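Emp47p (form2) (PDB 2A6Z) is a lectin-like cargo receptor of yeast whose carbohydrate recognition domain is calcium-independent, and takes part in glycoprotein secretion. Local coordinates at residues Q97-L111 / Q125-Y139. Residues are numbered along the deposited sequence; the frame is centred on the assembly and turned at random.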
loop_
_atom_site.group_PDB
_atom_site.type_symbol
_atom_site.label_atom_id
_atom_site.label_comp_id
_atom_site.label_asym_id
_atom_site.label_seq_id
_atom_site.Cartn_x
_atom_site.Cartn_y
_atom_site.Cartn_z
ATOM N N GLN A 97 0.012 0.046 -14.792
ATOM C CA GLN A 97 -1.251 -0.453 -15.261
ATOM C C GLN A 97 -2.164 -1.066 -14.234
ATOM O O GLN A 97 -3.323 -1.414 -14.577
ATOM C CB GLN A 97 -1.006 -1.510 -16.354
ATOM C CG GLN A 97 -0.306 -0.978 -17.591
ATOM C CD GLN A 97 -0.145 -2.044 -18.645
ATOM O OE1 GLN A 97 -1.125 -2.357 -19.357
ATOM N NE2 GLN A 97 1.029 -2.692 -18.698
ATOM N N LEU A 98 -1.737 -1.210 -12.978
ATOM C CA LEU A 98 -2.563 -1.853 -11.943
ATOM C C LEU A 98 -2.675 -0.893 -10.763
ATOM O O LEU A 98 -1.741 -0.737 -9.985
ATOM C CB LEU A 98 -1.884 -3.172 -11.536
ATOM C CG LEU A 98 -2.604 -3.960 -10.407
ATOM C CD1 LEU A 98 -4.051 -4.256 -10.801
ATOM C CD2 LEU A 98 -1.805 -5.211 -10.129
ATOM N N TYR A 99 -3.819 -0.168 -10.697
ATOM C CA TYR A 99 -3.995 0.870 -9.672
ATOM C C TYR A 99 -2.801 1.804 -9.653
ATOM O O TYR A 99 -2.326 2.282 -8.589
ATOM C CB TYR A 99 -4.250 0.282 -8.215
ATOM C CG TYR A 99 -5.523 -0.542 -8.249
ATOM C CD1 TYR A 99 -6.754 0.064 -8.057
ATOM C CD2 TYR A 99 -5.514 -1.891 -8.565
ATOM C CE1 TYR A 99 -7.928 -0.655 -8.118
ATOM C CE2 TYR A 99 -6.686 -2.620 -8.645
ATOM C CZ TYR A 99 -7.896 -1.974 -8.427
ATOM O OH TYR A 99 -9.046 -2.753 -8.521
ATOM N N ASN A 100 -2.332 2.203 -10.841
ATOM C CA ASN A 100 -1.193 3.123 -11.001
ATOM C C ASN A 100 0.111 2.591 -10.430
ATOM O O ASN A 100 1.006 3.370 -10.151
ATOM C CB ASN A 100 -1.562 4.510 -10.451
ATOM C CG ASN A 100 -0.521 5.565 -10.898
ATOM O OD1 ASN A 100 -0.180 5.615 -12.104
ATOM N ND2 ASN A 100 -0.061 6.369 -9.978
ATOM N N GLY A 101 0.213 1.273 -10.355
ATOM C CA GLY A 101 1.396 0.537 -10.017
ATOM C C GLY A 101 1.582 -0.645 -10.968
ATOM O O GLY A 101 0.892 -0.731 -11.984
ATOM N N PRO A 102 2.562 -1.494 -10.693
ATOM C CA PRO A 102 2.989 -2.473 -11.702
ATOM C C PRO A 102 2.091 -3.687 -11.804
ATOM O O PRO A 102 1.888 -4.407 -10.852
ATOM C CB PRO A 102 4.401 -2.850 -11.228
ATOM C CG PRO A 102 4.307 -2.647 -9.712
ATOM C CD PRO A 102 3.475 -1.422 -9.548
ATOM N N VAL A 103 1.613 -3.979 -13.032
ATOM C CA VAL A 103 0.746 -5.147 -13.261
ATOM C C VAL A 103 1.480 -6.452 -13.360
ATOM O O VAL A 103 0.903 -7.523 -13.160
ATOM C CB VAL A 103 -0.124 -4.880 -14.534
ATOM C CG1 VAL A 103 0.685 -4.992 -15.820
ATOM C CG2 VAL A 103 -1.330 -5.823 -14.614
ATOM N N ASN A 104 2.781 -6.409 -13.622
ATOM C CA ASN A 104 3.657 -7.560 -13.721
ATOM C C ASN A 104 4.644 -7.560 -12.586
ATOM O O ASN A 104 5.818 -7.821 -12.802
ATOM C CB ASN A 104 4.438 -7.317 -15.037
ATOM C CG ASN A 104 5.249 -5.982 -14.950
ATOM O OD1 ASN A 104 4.945 -4.933 -14.290
ATOM N ND2 ASN A 104 6.421 -5.949 -15.623
ATOM N N TYR A 105 4.157 -7.255 -11.381
ATOM C CA TYR A 105 5.070 -7.179 -10.197
ATOM C C TYR A 105 5.541 -8.552 -9.772
ATOM O O TYR A 105 4.915 -9.565 -10.075
ATOM C CB TYR A 105 4.308 -6.456 -9.079
ATOM C CG TYR A 105 3.143 -7.220 -8.553
ATOM C CD1 TYR A 105 3.208 -8.029 -7.403
ATOM C CD2 TYR A 105 1.890 -7.125 -9.206
ATOM C CE1 TYR A 105 2.121 -8.729 -6.923
ATOM C CE2 TYR A 105 0.785 -7.833 -8.740
ATOM C CZ TYR A 105 0.909 -8.610 -7.620
ATOM O OH TYR A 105 -0.176 -9.328 -7.123
ATOM N N ASP A 106 6.639 -8.538 -8.995
ATOM C CA ASP A 106 7.196 -9.723 -8.352
ATOM C C ASP A 106 7.214 -9.500 -6.862
ATOM O O ASP A 106 8.134 -8.819 -6.357
ATOM C CB ASP A 106 8.636 -9.902 -8.886
ATOM C CG ASP A 106 9.313 -11.126 -8.309
ATOM O OD1 ASP A 106 8.634 -11.897 -7.579
ATOM O OD2 ASP A 106 10.530 -11.261 -8.575
ATOM N N GLY A 107 6.211 -9.932 -6.141
ATOM C CA GLY A 107 6.101 -9.673 -4.744
ATOM C C GLY A 107 4.621 -9.615 -4.324
ATOM O O GLY A 107 3.804 -10.430 -4.766
ATOM N N LEU A 108 4.320 -8.662 -3.444
ATOM C CA LEU A 108 3.052 -8.517 -2.768
ATOM C C LEU A 108 2.372 -7.199 -3.111
ATOM O O LEU A 108 2.993 -6.106 -3.052
ATOM C CB LEU A 108 3.309 -8.535 -1.241
ATOM C CG LEU A 108 2.094 -8.294 -0.325
ATOM C CD1 LEU A 108 1.100 -9.463 -0.441
ATOM C CD2 LEU A 108 2.583 -8.085 1.098
ATOM N N GLN A 109 1.075 -7.287 -3.429
ATOM C CA GLN A 109 0.203 -6.146 -3.531
ATOM C C GLN A 109 -0.879 -6.277 -2.444
ATOM O O GLN A 109 -1.524 -7.323 -2.337
ATOM C CB GLN A 109 -0.477 -6.134 -4.915
ATOM C CG GLN A 109 -1.462 -4.988 -5.107
ATOM C CD GLN A 109 -2.495 -5.237 -6.204
ATOM O OE1 GLN A 109 -2.687 -6.339 -6.680
ATOM N NE2 GLN A 109 -3.154 -4.187 -6.624
ATOM N N LEU A 110 -1.094 -5.203 -1.695
ATOM C CA LEU A 110 -2.262 -5.132 -0.774
ATOM C C LEU A 110 -3.208 -4.104 -1.377
ATOM O O LEU A 110 -2.831 -2.935 -1.519
ATOM C CB LEU A 110 -1.851 -4.700 0.632
ATOM C CG LEU A 110 -0.868 -5.626 1.316
ATOM C CD1 LEU A 110 -0.466 -5.076 2.682
ATOM C CD2 LEU A 110 -1.430 -7.028 1.501
ATOM N N LEU A 111 -4.408 -4.557 -1.712
ATOM C CA LEU A 111 -5.386 -3.704 -2.392
ATOM C C LEU A 111 -6.538 -3.380 -1.446
ATOM O O LEU A 111 -7.171 -4.316 -0.911
ATOM C CB LEU A 111 -5.949 -4.420 -3.624
ATOM C CG LEU A 111 -7.089 -3.679 -4.350
ATOM C CD1 LEU A 111 -6.623 -2.351 -4.931
ATOM C CD2 LEU A 111 -7.625 -4.585 -5.465
ATOM N N GLN A 125 -2.553 -9.943 -2.750
ATOM C CA GLN A 125 -2.336 -10.504 -4.064
ATOM C C GLN A 125 -0.816 -10.799 -4.238
ATOM O O GLN A 125 0.002 -9.991 -3.745
ATOM C CB GLN A 125 -2.756 -9.565 -5.209
ATOM C CG GLN A 125 -4.100 -8.865 -4.992
ATOM C CD GLN A 125 -5.366 -9.668 -5.063
ATOM O OE1 GLN A 125 -6.259 -9.474 -4.241
ATOM N NE2 GLN A 125 -5.492 -10.551 -6.070
ATOM N N LEU A 126 -0.493 -11.870 -4.924
ATOM C CA LEU A 126 0.924 -12.221 -5.182
ATOM C C LEU A 126 1.112 -12.410 -6.676
ATOM O O LEU A 126 0.238 -12.884 -7.380
ATOM C CB LEU A 126 1.274 -13.554 -4.528
ATOM C CG LEU A 126 1.240 -13.516 -3.003
ATOM C CD1 LEU A 126 1.060 -14.914 -2.459
ATOM C CD2 LEU A 126 2.470 -12.752 -2.459
ATOM N N ASN A 127 2.316 -12.059 -7.131
ATOM C CA ASN A 127 2.721 -12.379 -8.510
ATOM C C ASN A 127 4.228 -12.535 -8.506
ATOM O O ASN A 127 4.932 -11.986 -7.649
ATOM C CB ASN A 127 2.269 -11.266 -9.442
ATOM C CG ASN A 127 2.371 -11.678 -10.925
ATOM O OD1 ASN A 127 1.916 -12.765 -11.301
ATOM N ND2 ASN A 127 2.931 -10.783 -11.708
ATOM N N ASP A 128 4.747 -13.271 -9.491
ATOM C CA ASP A 128 6.169 -13.604 -9.527
ATOM C C ASP A 128 6.927 -12.879 -10.629
ATOM O O ASP A 128 8.065 -13.255 -10.958
ATOM C CB ASP A 128 6.381 -15.132 -9.662
ATOM C CG ASP A 128 5.859 -15.709 -10.944
ATOM O OD1 ASP A 128 5.476 -14.899 -11.851
ATOM O OD2 ASP A 128 5.884 -16.945 -11.120
ATOM N N GLY A 129 6.307 -11.899 -11.256
ATOM C CA GLY A 129 6.993 -11.077 -12.275
ATOM C C GLY A 129 7.063 -11.695 -13.632
ATOM O O GLY A 129 7.581 -11.043 -14.557
ATOM N N GLN A 130 6.546 -12.891 -13.826
ATOM C CA GLN A 130 6.668 -13.520 -15.163
ATOM C C GLN A 130 5.589 -13.013 -16.094
ATOM O O GLN A 130 5.796 -12.859 -17.323
ATOM C CB GLN A 130 6.646 -15.022 -14.994
ATOM C CG GLN A 130 7.866 -15.609 -14.281
ATOM C CD GLN A 130 7.728 -17.121 -14.191
ATOM O OE1 GLN A 130 6.828 -17.706 -14.801
ATOM N NE2 GLN A 130 8.608 -17.765 -13.449
ATOM N N LYS A 131 4.397 -12.774 -15.620
ATOM C CA LYS A 131 3.310 -12.323 -16.511
ATOM C C LYS A 131 2.536 -11.233 -15.800
ATOM O O LYS A 131 2.383 -11.208 -14.595
ATOM C CB LYS A 131 2.387 -13.519 -16.783
ATOM C CG LYS A 131 2.898 -14.544 -17.810
ATOM C CD LYS A 131 1.916 -15.698 -17.984
ATOM C CE LYS A 131 2.577 -17.016 -18.403
ATOM N NZ LYS A 131 2.048 -18.201 -17.668
ATOM N N PRO A 132 1.865 -10.360 -16.518
ATOM C CA PRO A 132 0.888 -9.484 -15.849
ATOM C C PRO A 132 -0.235 -10.331 -15.247
ATOM O O PRO A 132 -0.697 -11.338 -15.751
ATOM C CB PRO A 132 0.401 -8.629 -17.031
ATOM C CG PRO A 132 0.485 -9.619 -18.169
ATOM C CD PRO A 132 1.888 -10.165 -17.976
ATOM N N VAL A 133 -0.703 -9.851 -14.065
ATOM C CA VAL A 133 -1.915 -10.467 -13.508
ATOM C C VAL A 133 -3.127 -10.132 -14.403
ATOM O O VAL A 133 -3.188 -9.134 -15.124
ATOM C CB VAL A 133 -2.121 -10.029 -12.079
ATOM C CG1 VAL A 133 -0.913 -10.331 -11.182
ATOM C CG2 VAL A 133 -2.417 -8.534 -12.000
ATOM N N ASP A 134 -4.116 -11.001 -14.318
ATOM C CA ASP A 134 -5.381 -10.823 -15.038
ATOM C C ASP A 134 -6.279 -9.971 -14.160
ATOM O O ASP A 134 -6.790 -10.445 -13.135
ATOM C CB ASP A 134 -5.993 -12.167 -15.335
ATOM C CG ASP A 134 -7.246 -12.062 -16.200
ATOM O OD1 ASP A 134 -7.866 -10.969 -16.209
ATOM O OD2 ASP A 134 -7.559 -13.070 -16.816
ATOM N N LYS A 135 -6.501 -8.715 -14.498
ATOM C CA LYS A 135 -7.287 -7.850 -13.651
ATOM C C LYS A 135 -8.712 -8.329 -13.523
ATOM O O LYS A 135 -9.341 -8.004 -12.505
ATOM C CB LYS A 135 -7.226 -6.392 -14.158
ATOM C CG LYS A 135 -5.830 -5.811 -13.993
ATOM C CD LYS A 135 -5.857 -4.311 -14.265
ATOM C CE LYS A 135 -5.039 -3.920 -15.471
ATOM N NZ LYS A 135 -5.344 -2.480 -15.831
ATOM N N THR A 136 -9.191 -9.079 -14.529
ATOM C CA THR A 136 -10.564 -9.513 -14.483
ATOM C C THR A 136 -10.744 -10.647 -13.465
ATOM O O THR A 136 -11.892 -10.973 -13.207
ATOM C CB THR A 136 -11.092 -10.002 -15.848
ATOM O OG1 THR A 136 -10.399 -11.197 -16.230
ATOM C CG2 THR A 136 -10.834 -8.959 -16.919
ATOM N N LYS A 137 -9.700 -11.216 -12.894
ATOM C CA LYS A 137 -9.774 -12.290 -11.926
ATOM C C LYS A 137 -9.235 -11.902 -10.536
ATOM O O LYS A 137 -9.032 -12.774 -9.693
ATOM C CB LYS A 137 -9.035 -13.526 -12.443
ATOM C CG LYS A 137 -9.643 -13.999 -13.789
ATOM C CD LYS A 137 -8.890 -15.252 -14.248
ATOM C CE LYS A 137 -9.360 -15.901 -15.527
ATOM N NZ LYS A 137 -10.810 -15.953 -15.729
ATOM N N ILE A 138 -8.972 -10.593 -10.345
ATOM C CA ILE A 138 -8.239 -10.217 -9.124
ATOM C C ILE A 138 -8.951 -10.672 -7.854
ATOM O O ILE A 138 -8.267 -11.121 -6.933
ATOM C CB ILE A 138 -8.003 -8.699 -9.167
ATOM C CG1 ILE A 138 -6.950 -8.266 -8.138
ATOM C CG2 ILE A 138 -9.278 -7.844 -9.099
ATOM C CD1 ILE A 138 -6.389 -6.876 -8.470
ATOM N N TYR A 139 -10.284 -10.573 -7.803
ATOM C CA TYR A 139 -10.943 -10.913 -6.537
ATOM C C TYR A 139 -10.889 -12.416 -6.248
ATOM O O TYR A 139 -10.703 -12.844 -5.101
ATOM C CB TYR A 139 -12.405 -10.384 -6.516
ATOM C CG TYR A 139 -12.385 -8.877 -6.780
ATOM C CD1 TYR A 139 -11.772 -7.989 -5.877
ATOM C CD2 TYR A 139 -12.925 -8.335 -7.959
ATOM C CE1 TYR A 139 -11.735 -6.629 -6.114
ATOM C CE2 TYR A 139 -12.867 -6.984 -8.192
ATOM C CZ TYR A 139 -12.266 -6.139 -7.277
ATOM O OH TYR A 139 -12.235 -4.794 -7.562
#
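Gln125 packs against Tyr105 and Gln109 on one face of an antiparallel strand pair. Gln125 CB lies 3.2 Å from Tyr105 OH, and Gln125 CG 3.4 Å from Gln109 OE1. With chi1 -44° and a second bend at chi2, the side chain bends away from Gln109 toward the start of helix 138-141, where Gln125 NE2 donates to Ile138 O (3.0 Å) and Gln125 OE1 bonds Ser142 OG. Glutamine suits the place: its slim methylenes fit between the tyrosine hydroxyl and the Gln109 amide oxygen, while its amide can both donate and accept. The backbones of Gln109 and Gln125 form a hydrogen-bonded pair.

Tyr105 has its CG held between the backbone N and the carbonyl carbon (chi1 67°), which brings the ring back over the partner strand. Its flat ring offers a face to Asn127 CB, a CH-pi contact 3.6 Å from the centroid, and Val133 CG1 meets CE2 obliquely. The short asparagine amide reaches two carbonyls: Asn127 ND2 donates to Tyr105 O (2.8 Å, a bent 130°) and, in a straighter bond, to Lys131 O, tying the strand end to the returning loop.

Val133 N bonds Val103 O. The two branches of Val103 let one small residue meet two neighbours, CG1 on Pro132 CB (3.8 Å) and CG2 on Val133 CG2. Lys135 lays its aliphatic chain along Leu98 CD1, and Lys135 NZ donates to Gln97 O at 2.6 Å.

The contact joins hairpin strands 108-113 and 121-128 of the legume-lectin-like beta sandwich; the following loop runs into short helix 138-141, where Ile138 packs on Leu111. Strand 81-88 lies beyond 108-113, its Trp85 edge-to-face with Tyr105, and strand 144-147 borders 121-128 at the sheet's edge.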